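Local coordinates for protection of telomeres protein 1 (Schizosaccharomyces pombe, PDB 7CUI) that binds single-stranded telomeric DNA, protects the 3' overhang of telomeres, and regulates telomerase and telomere length, at residues V55-W61 / F82-D88; R130-I134 / G195-V199. All coordinates share one frame; numbering follows the deposited sequence.

How the contacts relate
Both contacts lie in the C-terminal part of the protein, in a curled sheet whose strand order is that of an OB-fold barrel. Contact 1 pairs the first two barrel strands, 49-73 and 77-87. Contact 2 sets helix 121-135 on the last strand, 190-198. Along the chain they come in series, contact 1 closing before contact 2 opens. Their centres are about 13 Å apart, and they meet inside the domain. Leu84 CD1 lies 3.8 Å from Ile134 CD1, and Val57 CG2 also packs on the Ile134 carbonyl. One helix therefore packs on both the opening hairpin and the closing strand of the barrel.

Contact 1 (V55-W61 / F82-D88)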
ATOM      1  N   VAL A  55      -4.712   3.856 -10.673  1.00 37.08           N
ATOM      2  CA  VAL A  55      -3.450   4.226 -10.056  1.00 35.56           C
ATOM      3  C   VAL A  55      -2.291   3.392 -10.607  1.00 33.65           C
ATOM      4  O   VAL A  55      -2.490   2.358 -11.247  1.00 34.92           O
ATOM      5  CB  VAL A  55      -3.590   4.152  -8.521  1.00 35.39           C
ATOM      6  CG1 VAL A  55      -2.948   2.920  -7.899  1.00 32.26           C
ATOM      7  CG2 VAL A  55      -3.140   5.434  -7.847  1.00 37.56           C
ATOM      8  N   GLN A  56      -1.075   3.880 -10.340  1.00 32.56           N
ATOM      9  CA  GLN A  56       0.190   3.283 -10.734  1.00 30.30           C
ATOM     10  C   GLN A  56       1.097   3.320  -9.508  1.00 29.88           C
ATOM     11  O   GLN A  56       1.095   4.308  -8.778  1.00 29.88           O
ATOM     12  CB  GLN A  56       0.825   4.194 -11.781  1.00 31.17           C
ATOM     13  CG  GLN A  56       1.374   3.484 -13.003  1.00 31.01           C
ATOM     14  CD  GLN A  56       1.987   4.460 -13.980  1.00 32.33           C
ATOM     15  OE1 GLN A  56       1.933   5.679 -13.800  1.00 32.31           O
ATOM     16  NE2 GLN A  56       2.585   3.921 -15.030  1.00 31.64           N
ATOM     17  N   VAL A  57       1.872   2.251  -9.273  1.00 28.02           N
ATOM     18  CA  VAL A  57       2.796   2.260  -8.148  1.00 25.26           C
ATOM     19  C   VAL A  57       4.088   2.945  -8.577  1.00 25.51           C
ATOM     20  O   VAL A  57       4.649   2.625  -9.627  1.00 26.57           O
ATOM     21  CB  VAL A  57       3.084   0.860  -7.573  1.00 23.69           C
ATOM     22  CG1 VAL A  57       4.014   0.946  -6.369  1.00 22.51           C
ATOM     23  CG2 VAL A  57       1.813   0.113  -7.202  1.00 23.39           C
ATOM     24  N   VAL A  58       4.570   3.848  -7.719  1.00 25.21           N
ATOM     25  CA  VAL A  58       5.664   4.738  -8.061  1.00 27.28           C
ATOM     26  C   VAL A  58       6.817   4.567  -7.069  1.00 25.98           C
ATOM     27  O   VAL A  58       7.956   4.913  -7.378  1.00 26.83           O
ATOM     28  CB  VAL A  58       5.136   6.182  -8.174  1.00 29.71           C
ATOM     29  CG1 VAL A  58       6.118   7.243  -7.659  1.00 34.91           C
ATOM     30  CG2 VAL A  58       4.684   6.482  -9.601  1.00 30.23           C
ATOM     31  N   ASP A  59       6.514   4.012  -5.889  1.00 25.38           N
ATOM     32  CA  ASP A  59       7.492   3.773  -4.837  1.00 25.06           C
ATOM     33  C   ASP A  59       6.854   2.853  -3.793  1.00 24.03           C
ATOM     34  O   ASP A  59       5.646   2.621  -3.840  1.00 24.36           O
ATOM     35  CB  ASP A  59       7.984   5.093  -4.228  1.00 27.04           C
ATOM     36  CG  ASP A  59       9.323   4.999  -3.514  1.00 28.90           C
ATOM     37  OD1 ASP A  59       9.784   3.875  -3.275  1.00 29.84           O
ATOM     38  OD2 ASP A  59       9.899   6.057  -3.207  1.00 31.49           O
ATOM     39  N   PHE A  60       7.664   2.332  -2.858  1.00 22.94           N
ATOM     40  CA  PHE A  60       7.144   1.525  -1.760  1.00 21.62           C
ATOM     41  C   PHE A  60       8.086   1.546  -0.555  1.00 22.21           C
ATOM     42  O   PHE A  60       9.262   1.896  -0.675  1.00 20.67           O
ATOM     43  CB  PHE A  60       6.855   0.092  -2.217  1.00 19.95           C
ATOM     44  CG  PHE A  60       8.062  -0.684  -2.685  1.00 19.55           C
ATOM     45  CD1 PHE A  60       8.966  -1.213  -1.772  1.00 19.55           C
ATOM     46  CD2 PHE A  60       8.288  -0.892  -4.037  1.00 19.27           C
ATOM     47  CE1 PHE A  60      10.073  -1.930  -2.202  1.00 19.78           C
ATOM     48  CE2 PHE A  60       9.392  -1.612  -4.471  1.00 19.63           C
ATOM     49  CZ  PHE A  60      10.285  -2.126  -3.552  1.00 20.23           C
ATOM     50  N   TRP A  61       7.538   1.137   0.601  1.00 24.30           N
ATOM     51  CA  TRP A  61       8.237   1.078   1.876  1.00 26.37           C
ATOM     52  C   TRP A  61       7.784  -0.156   2.657  1.00 25.60           C
ATOM     53  O   TRP A  61       6.590  -0.461   2.682  1.00 25.55           O
ATOM     54  CB  TRP A  61       7.988   2.358   2.682  1.00 29.74           C
ATOM     55  CG  TRP A  61       9.105   2.629   3.640  1.00 36.95           C
ATOM     56  CD1 TRP A  61      10.245   3.338   3.380  1.00 42.97           C
ATOM     57  CD2 TRP A  61       9.236   2.142   4.989  1.00 39.89           C
ATOM     58  NE1 TRP A  61      11.066   3.348   4.478  1.00 46.48           N
ATOM     59  CE2 TRP A  61      10.475   2.621   5.478  1.00 43.54           C
ATOM     60  CE3 TRP A  61       8.442   1.347   5.824  1.00 41.05           C
ATOM     61  CZ2 TRP A  61      10.928   2.337   6.765  1.00 46.45           C
ATOM     62  CZ3 TRP A  61       8.888   1.068   7.099  1.00 46.88           C
ATOM     63  CH2 TRP A  61      10.112   1.562   7.563  1.00 50.28           C
ATOM     64  N   PHE A  82       3.247  -2.869   4.858  1.00 27.72           N
ATOM     65  CA  PHE A  82       4.036  -2.142   3.877  1.00 26.15           C
ATOM     66  C   PHE A  82       3.167  -1.054   3.255  1.00 26.77           C
ATOM     67  O   PHE A  82       1.948  -1.053   3.429  1.00 26.78           O
ATOM     68  CB  PHE A  82       4.624  -3.094   2.829  1.00 24.57           C
ATOM     69  CG  PHE A  82       3.622  -3.972   2.118  1.00 23.22           C
ATOM     70  CD1 PHE A  82       3.304  -5.227   2.616  1.00 22.46           C
ATOM     71  CD2 PHE A  82       3.005  -3.553   0.944  1.00 22.93           C
ATOM     72  CE1 PHE A  82       2.387  -6.038   1.959  1.00 22.28           C
ATOM     73  CE2 PHE A  82       2.091  -4.367   0.288  1.00 22.26           C
ATOM     74  CZ  PHE A  82       1.785  -5.613   0.795  1.00 22.34           C
ATOM     75  N   ALA A  83       3.809  -0.127   2.541  1.00 26.60           N
ATOM     76  CA  ALA A  83       3.096   0.975   1.917  1.00 26.98           C
ATOM     77  C   ALA A  83       3.512   1.107   0.455  1.00 27.02           C
ATOM     78  O   ALA A  83       4.691   0.986   0.123  1.00 28.35           O
ATOM     79  CB  ALA A  83       3.350   2.250   2.680  1.00 27.40           C
ATOM     80  N   LEU A  84       2.524   1.358  -0.407  1.00 27.58           N
ATOM     81  CA  LEU A  84       2.779   1.653  -1.807  1.00 26.76           C
ATOM     82  C   LEU A  84       2.531   3.141  -2.028  1.00 27.58           C
ATOM     83  O   LEU A  84       1.455   3.634  -1.694  1.00 30.34           O
ATOM     84  CB  LEU A  84       1.804   0.842  -2.665  1.00 25.53           C
ATOM     85  CG  LEU A  84       1.797  -0.669  -2.454  1.00 24.62           C
ATOM     86  CD1 LEU A  84       0.834  -1.329  -3.431  1.00 23.76           C
ATOM     87  CD2 LEU A  84       3.195  -1.239  -2.626  1.00 24.79           C
ATOM     88  N   LEU A  85       3.527   3.845  -2.580  1.00 26.90           N
ATOM     89  CA  LEU A  85       3.302   5.208  -3.031  1.00 29.20           C
ATOM     90  C   LEU A  85       2.669   5.156  -4.419  1.00 29.97           C
ATOM     91  O   LEU A  85       3.307   4.729  -5.377  1.00 32.53           O
ATOM     92  CB  LEU A  85       4.628   5.975  -3.059  1.00 28.59           C
ATOM     93  CG  LEU A  85       4.505   7.480  -3.299  1.00 30.42           C
ATOM     94  CD1 LEU A  85       3.739   8.154  -2.170  1.00 30.16           C
ATOM     95  CD2 LEU A  85       5.872   8.120  -3.468  1.00 31.93           C
ATOM     96  N   VAL A  86       1.410   5.587  -4.518  1.00 31.11           N
ATOM     97  CA  VAL A  86       0.679   5.447  -5.769  1.00 32.81           C
ATOM     98  C   VAL A  86       0.507   6.815  -6.432  1.00 35.44           C
ATOM     99  O   VAL A  86       0.551   7.843  -5.762  1.00 32.68           O
ATOM    100  CB  VAL A  86      -0.662   4.710  -5.577  1.00 31.87           C
ATOM    101  CG1 VAL A  86      -0.465   3.290  -5.068  1.00 30.83           C
ATOM    102  CG2 VAL A  86      -1.626   5.480  -4.686  1.00 31.44           C
ATOM    103  N   ARG A  87       0.319   6.810  -7.761  1.00 38.53           N
ATOM    104  CA  ARG A  87       0.150   8.025  -8.545  1.00 42.78           C
ATOM    105  C   ARG A  87      -1.033   7.871  -9.498  1.00 44.83           C
ATOM    106  O   ARG A  87      -1.238   6.814 -10.093  1.00 44.50           O
ATOM    107  CB  ARG A  87       1.454   8.401  -9.259  1.00 43.58           C
ATOM    108  CG  ARG A  87       1.294   9.335 -10.451  1.00 49.02           C
ATOM    109  CD  ARG A  87       2.440  10.318 -10.615  1.00 55.47           C
ATOM    110  NE  ARG A  87       3.759   9.692 -10.671  1.00 56.07           N
ATOM    111  CZ  ARG A  87       4.922  10.319 -10.468  1.00 63.53           C
ATOM    112  NH1 ARG A  87       4.962  11.618 -10.204  1.00 68.08           N
ATOM    113  NH2 ARG A  87       6.049   9.626 -10.534  1.00 63.64           N
ATOM    114  N   ASP A  88      -1.773   8.973  -9.645  1.00 50.10           N
ATOM    115  CA  ASP A  88      -3.068   9.068 -10.300  1.00 55.93           C
ATOM    116  C   ASP A  88      -2.896   9.904 -11.567  1.00 56.96           C
ATOM    117  O   ASP A  88      -1.830  10.474 -11.796  1.00 53.46           O
ATOM    118  CB  ASP A  88      -4.044   9.732  -9.323  1.00 57.87           C
ATOM    119  CG  ASP A  88      -5.498   9.786  -9.745  1.00 68.53           C
ATOM    120  OD1 ASP A  88      -5.801  10.554 -10.674  1.00 90.06           O
ATOM    121  OD2 ASP A  88      -6.322   9.081  -9.119  1.00 62.72           O
TER
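Gln56 and Arg87 form one of the antiparallel hydrogen-bonded pairs that join strands 49-73 and 77-87, the first hairpin of an OB-fold barrel. The bonds run both ways: Gln56 N to Arg87 O at 2.9 Å and Arg87 N to Gln56 O at 2.8 Å. Trp61 and Ala83 make a matching pair at the other end. Between them the register slips by one at a classic beta bulge. Val58 and Asp59 both face Leu85. Its carbonyl takes Val58 N at 2.8 Å, with a weak second bond from Asp59 N. Leu85 N in turn bonds Asp59 O.

Val57, Phe60, Leu84 and Val86 share one face of the sheet and are buried. Leu84 spreads its two methyls, CD1 against Val57 CG2 and CD2 to 3.9 Å from Phe60 CB. Phe60 CG sits between its backbone N and carbonyl carbon (chi1 63°), and the ring leads away from strand 77-87. There it stacks on Trp135 and touches helix 138-148. Val55 crosses Val86 at about a right angle, its methyls against Val86 CB and both Val86 methyls.

On the opposite face, Leu85 CB and CD2 pack on Asp59 CB, and Leu85 also meets an aromatic side chain of the chain of another protein. The Arg87 chain bends at chi2 and chi3, which brings its guanidinium beside Val58. Val58 CG2 meets it obliquely, 3.5 Å from Arg87 NE. Gln56 NE2 bonds Thr161 O. Asp59 is held by a salt bridge to Lys63. Asp59 OD1 also accepts Phe60 N at 2.7 Å, on its anti side and 31° out of the carboxylate plane.

Contact 2 (R130-I134 / G195-V199); sequences RLFLI and GTKIV
Ile134 lays its CG2 methyl across the outer half of Ile198, 3.5 Å from both Ile198 CG1 and Ile198 CD1. The two side chains cross at about a right angle. This is the tight part of the contact, and Ile198 fills it. Its CG1 is anti to the carbonyl carbon (chi1 -58°), which places CD1 against the helix. Leu131 reaches the same methyl from another side, CD2 at 4.1 Å from Ile198 CD1. Leu133 takes the other branch, with CD1 3.6 Å from Ile198 CG2.

The segments belong to helix 121-135 and to strand 190-198, the last strand of the OB-fold barrel. The helix lies in the long connection between strands 93-99 and 163-171, where OB folds commonly carry their helix. The axes of the two short segments make an angle of 118° and approach to 9.4 Å. Leu106 of helix 100-107 also packs on Ile198, and Val22 touches Ile134. An alanine in place of Ile198 is likely to open a gap between helix and strand, leaving Ile134 CG2 and Leu133 CD1 without their main partner on this strand.

Toward the chain end the contact loosens. Arg130 bends at chi2 and slides past Ile198 in the opposite direction, bringing one guanidinium face over Ile198 CG2, 4.3 Å from its plane. Arg130 NE is tied to Ile107 O. Arg130 NH2 lies close to Ile198 O, but the angle is too poor for a hydrogen bond, and that carbonyl accepts Asn108 ND2 instead. Val199, the exposed last residue, has its CB pointing away from the helix, and its backbone O lies 3.7 Å from Leu133 CD1.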
ATOM      1  N   ARG A 130       4.840 -12.223  -7.065  1.00 24.65           N
ATOM      2  CA  ARG A 130       3.445 -11.827  -6.983  1.00 24.83           C
ATOM      3  C   ARG A 130       3.321 -10.311  -7.133  1.00 23.62           C
ATOM      4  O   ARG A 130       2.482  -9.831  -7.892  1.00 24.28           O
ATOM      5  CB  ARG A 130       2.820 -12.316  -5.676  1.00 25.50           C
ATOM      6  CG  ARG A 130       1.303 -12.398  -5.729  1.00 28.63           C
ATOM      7  CD  ARG A 130       0.820 -13.830  -5.698  1.00 33.44           C
ATOM      8  NE  ARG A 130      -0.628 -13.930  -5.830  1.00 37.15           N
ATOM      9  CZ  ARG A 130      -1.250 -14.326  -6.931  1.00 38.61           C
ATOM     10  NH1 ARG A 130      -0.550 -14.662  -8.002  1.00 41.92           N
ATOM     11  NH2 ARG A 130      -2.569 -14.391  -6.955  1.00 41.54           N
ATOM     12  N   LEU A 131       4.177  -9.568  -6.421  1.00 22.46           N
ATOM     13  CA  LEU A 131       4.145  -8.115  -6.435  1.00 21.96           C
ATOM     14  C   LEU A 131       4.635  -7.583  -7.783  1.00 22.26           C
ATOM     15  O   LEU A 131       4.367  -6.438  -8.136  1.00 21.60           O
ATOM     16  CB  LEU A 131       4.977  -7.586  -5.260  1.00 21.59           C
ATOM     17  CG  LEU A 131       4.386  -7.834  -3.867  1.00 21.13           C
ATOM     18  CD1 LEU A 131       5.261  -7.219  -2.785  1.00 20.18           C
ATOM     19  CD2 LEU A 131       2.974  -7.274  -3.758  1.00 22.16           C
ATOM     20  N   PHE A 132       5.328  -8.430  -8.551  1.00 22.55           N
ATOM     21  CA  PHE A 132       5.742  -8.068  -9.895  1.00 24.46           C
ATOM     22  C   PHE A 132       4.519  -7.681 -10.727  1.00 26.26           C
ATOM     23  O   PHE A 132       4.607  -6.806 -11.587  1.00 29.39           O
ATOM     24  CB  PHE A 132       6.555  -9.195 -10.537  1.00 25.22           C
ATOM     25  CG  PHE A 132       7.297  -8.787 -11.787  1.00 26.67           C
ATOM     26  CD1 PHE A 132       8.581  -8.259 -11.704  1.00 26.36           C
ATOM     27  CD2 PHE A 132       6.719  -8.931 -13.045  1.00 26.40           C
ATOM     28  CE1 PHE A 132       9.267  -7.883 -12.852  1.00 27.60           C
ATOM     29  CE2 PHE A 132       7.408  -8.557 -14.192  1.00 25.14           C
ATOM     30  CZ  PHE A 132       8.672  -8.019 -14.094  1.00 26.49           C
ATOM     31  N   LEU A 133       3.373  -8.305 -10.423  1.00 25.51           N
ATOM     32  CA  LEU A 133       2.155  -8.131 -11.195  1.00 26.03           C
ATOM     33  C   LEU A 133       1.512  -6.763 -10.942  1.00 27.38           C
ATOM     34  O   LEU A 133       0.638  -6.357 -11.709  1.00 28.60           O
ATOM     35  CB  LEU A 133       1.189  -9.286 -10.904  1.00 25.64           C
ATOM     36  CG  LEU A 133       1.726 -10.696 -11.171  1.00 25.97           C
ATOM     37  CD1 LEU A 133       0.739 -11.769 -10.711  1.00 26.30           C
ATOM     38  CD2 LEU A 133       2.094 -10.892 -12.639  1.00 25.17           C
ATOM     39  N   ILE A 134       1.950  -6.046  -9.894  1.00 27.75           N
ATOM     40  CA  ILE A 134       1.386  -4.730  -9.601  1.00 27.62           C
ATOM     41  C   ILE A 134       2.393  -3.603  -9.839  1.00 26.54           C
ATOM     42  O   ILE A 134       1.975  -2.467 -10.057  1.00 29.60           O
ATOM     43  CB  ILE A 134       0.752  -4.625  -8.195  1.00 29.25           C
ATOM     44  CG1 ILE A 134       1.776  -4.824  -7.075  1.00 29.85           C
ATOM     45  CG2 ILE A 134      -0.436  -5.559  -8.052  1.00 30.70           C
ATOM     46  CD1 ILE A 134       1.311  -4.328  -5.721  1.00 31.44           C
ATOM     47  N   GLY A 195      -9.914  -4.402  -0.440  1.00 40.65           N
ATOM     48  CA  GLY A 195     -10.834  -4.876  -1.464  1.00 42.27           C
ATOM     49  C   GLY A 195     -10.175  -4.991  -2.836  1.00 41.48           C
ATOM     50  O   GLY A 195     -10.790  -4.688  -3.858  1.00 44.57           O
ATOM     51  N   THR A 196      -8.916  -5.432  -2.843  1.00 39.30           N
ATOM     52  CA  THR A 196      -8.100  -5.446  -4.045  1.00 38.23           C
ATOM     53  C   THR A 196      -7.206  -6.681  -4.003  1.00 37.95           C
ATOM     54  O   THR A 196      -6.460  -6.855  -3.044  1.00 38.77           O
ATOM     55  CB  THR A 196      -7.246  -4.171  -4.115  1.00 36.77           C
ATOM     56  OG1 THR A 196      -8.083  -3.039  -3.877  1.00 37.38           O
ATOM     57  CG2 THR A 196      -6.512  -4.001  -5.428  1.00 35.11           C
ATOM     58  N   LYS A 197      -7.290  -7.532  -5.035  1.00 36.42           N
ATOM     59  CA  LYS A 197      -6.539  -8.780  -5.031  1.00 40.59           C
ATOM     60  C   LYS A 197      -5.750  -8.948  -6.330  1.00 40.80           C
ATOM     61  O   LYS A 197      -6.234  -8.597  -7.403  1.00 39.99           O
ATOM     62  CB  LYS A 197      -7.428  -9.980  -4.680  1.00 44.05           C
ATOM     63  CG  LYS A 197      -8.580 -10.271  -5.629  1.00 52.13           C
ATOM     64  CD  LYS A 197      -9.181 -11.656  -5.449  1.00 58.83           C
ATOM     65  CE  LYS A 197     -10.383 -11.699  -4.527  1.00 63.55           C
ATOM     66  NZ  LYS A 197      -9.974 -11.864  -3.114  1.00 67.94           N
ATOM     67  N   ILE A 198      -4.520  -9.472  -6.207  1.00 37.73           N
ATOM     68  CA  ILE A 198      -3.681  -9.828  -7.342  1.00 36.14           C
ATOM     69  C   ILE A 198      -4.099 -11.213  -7.825  1.00 39.77           C
ATOM     70  O   ILE A 198      -4.304 -12.117  -7.020  1.00 42.30           O
ATOM     71  CB  ILE A 198      -2.177  -9.770  -6.985  1.00 32.05           C
ATOM     72  CG1 ILE A 198      -1.754  -8.383  -6.491  1.00 29.93           C
ATOM     73  CG2 ILE A 198      -1.314 -10.223  -8.156  1.00 28.88           C
ATOM     74  CD1 ILE A 198      -0.379  -8.343  -5.855  1.00 27.17           C
ATOM     75  N   VAL A 199      -4.213 -11.366  -9.148  1.00 43.40           N
ATOM     76  CA  VAL A 199      -4.778 -12.567  -9.742  1.00 47.46           C
ATOM     77  C   VAL A 199      -3.943 -12.997 -10.955  1.00 50.68           C
ATOM     78  O   VAL A 199      -2.931 -12.322 -11.225  1.00 50.26           O
ATOM     79  CB  VAL A 199      -6.256 -12.340 -10.114  1.00 49.35           C
ATOM     80  CG1 VAL A 199      -6.724 -13.300 -11.194  1.00 54.11           C
ATOM     81  CG2 VAL A 199      -7.153 -12.423  -8.890  1.00 46.72           C
TER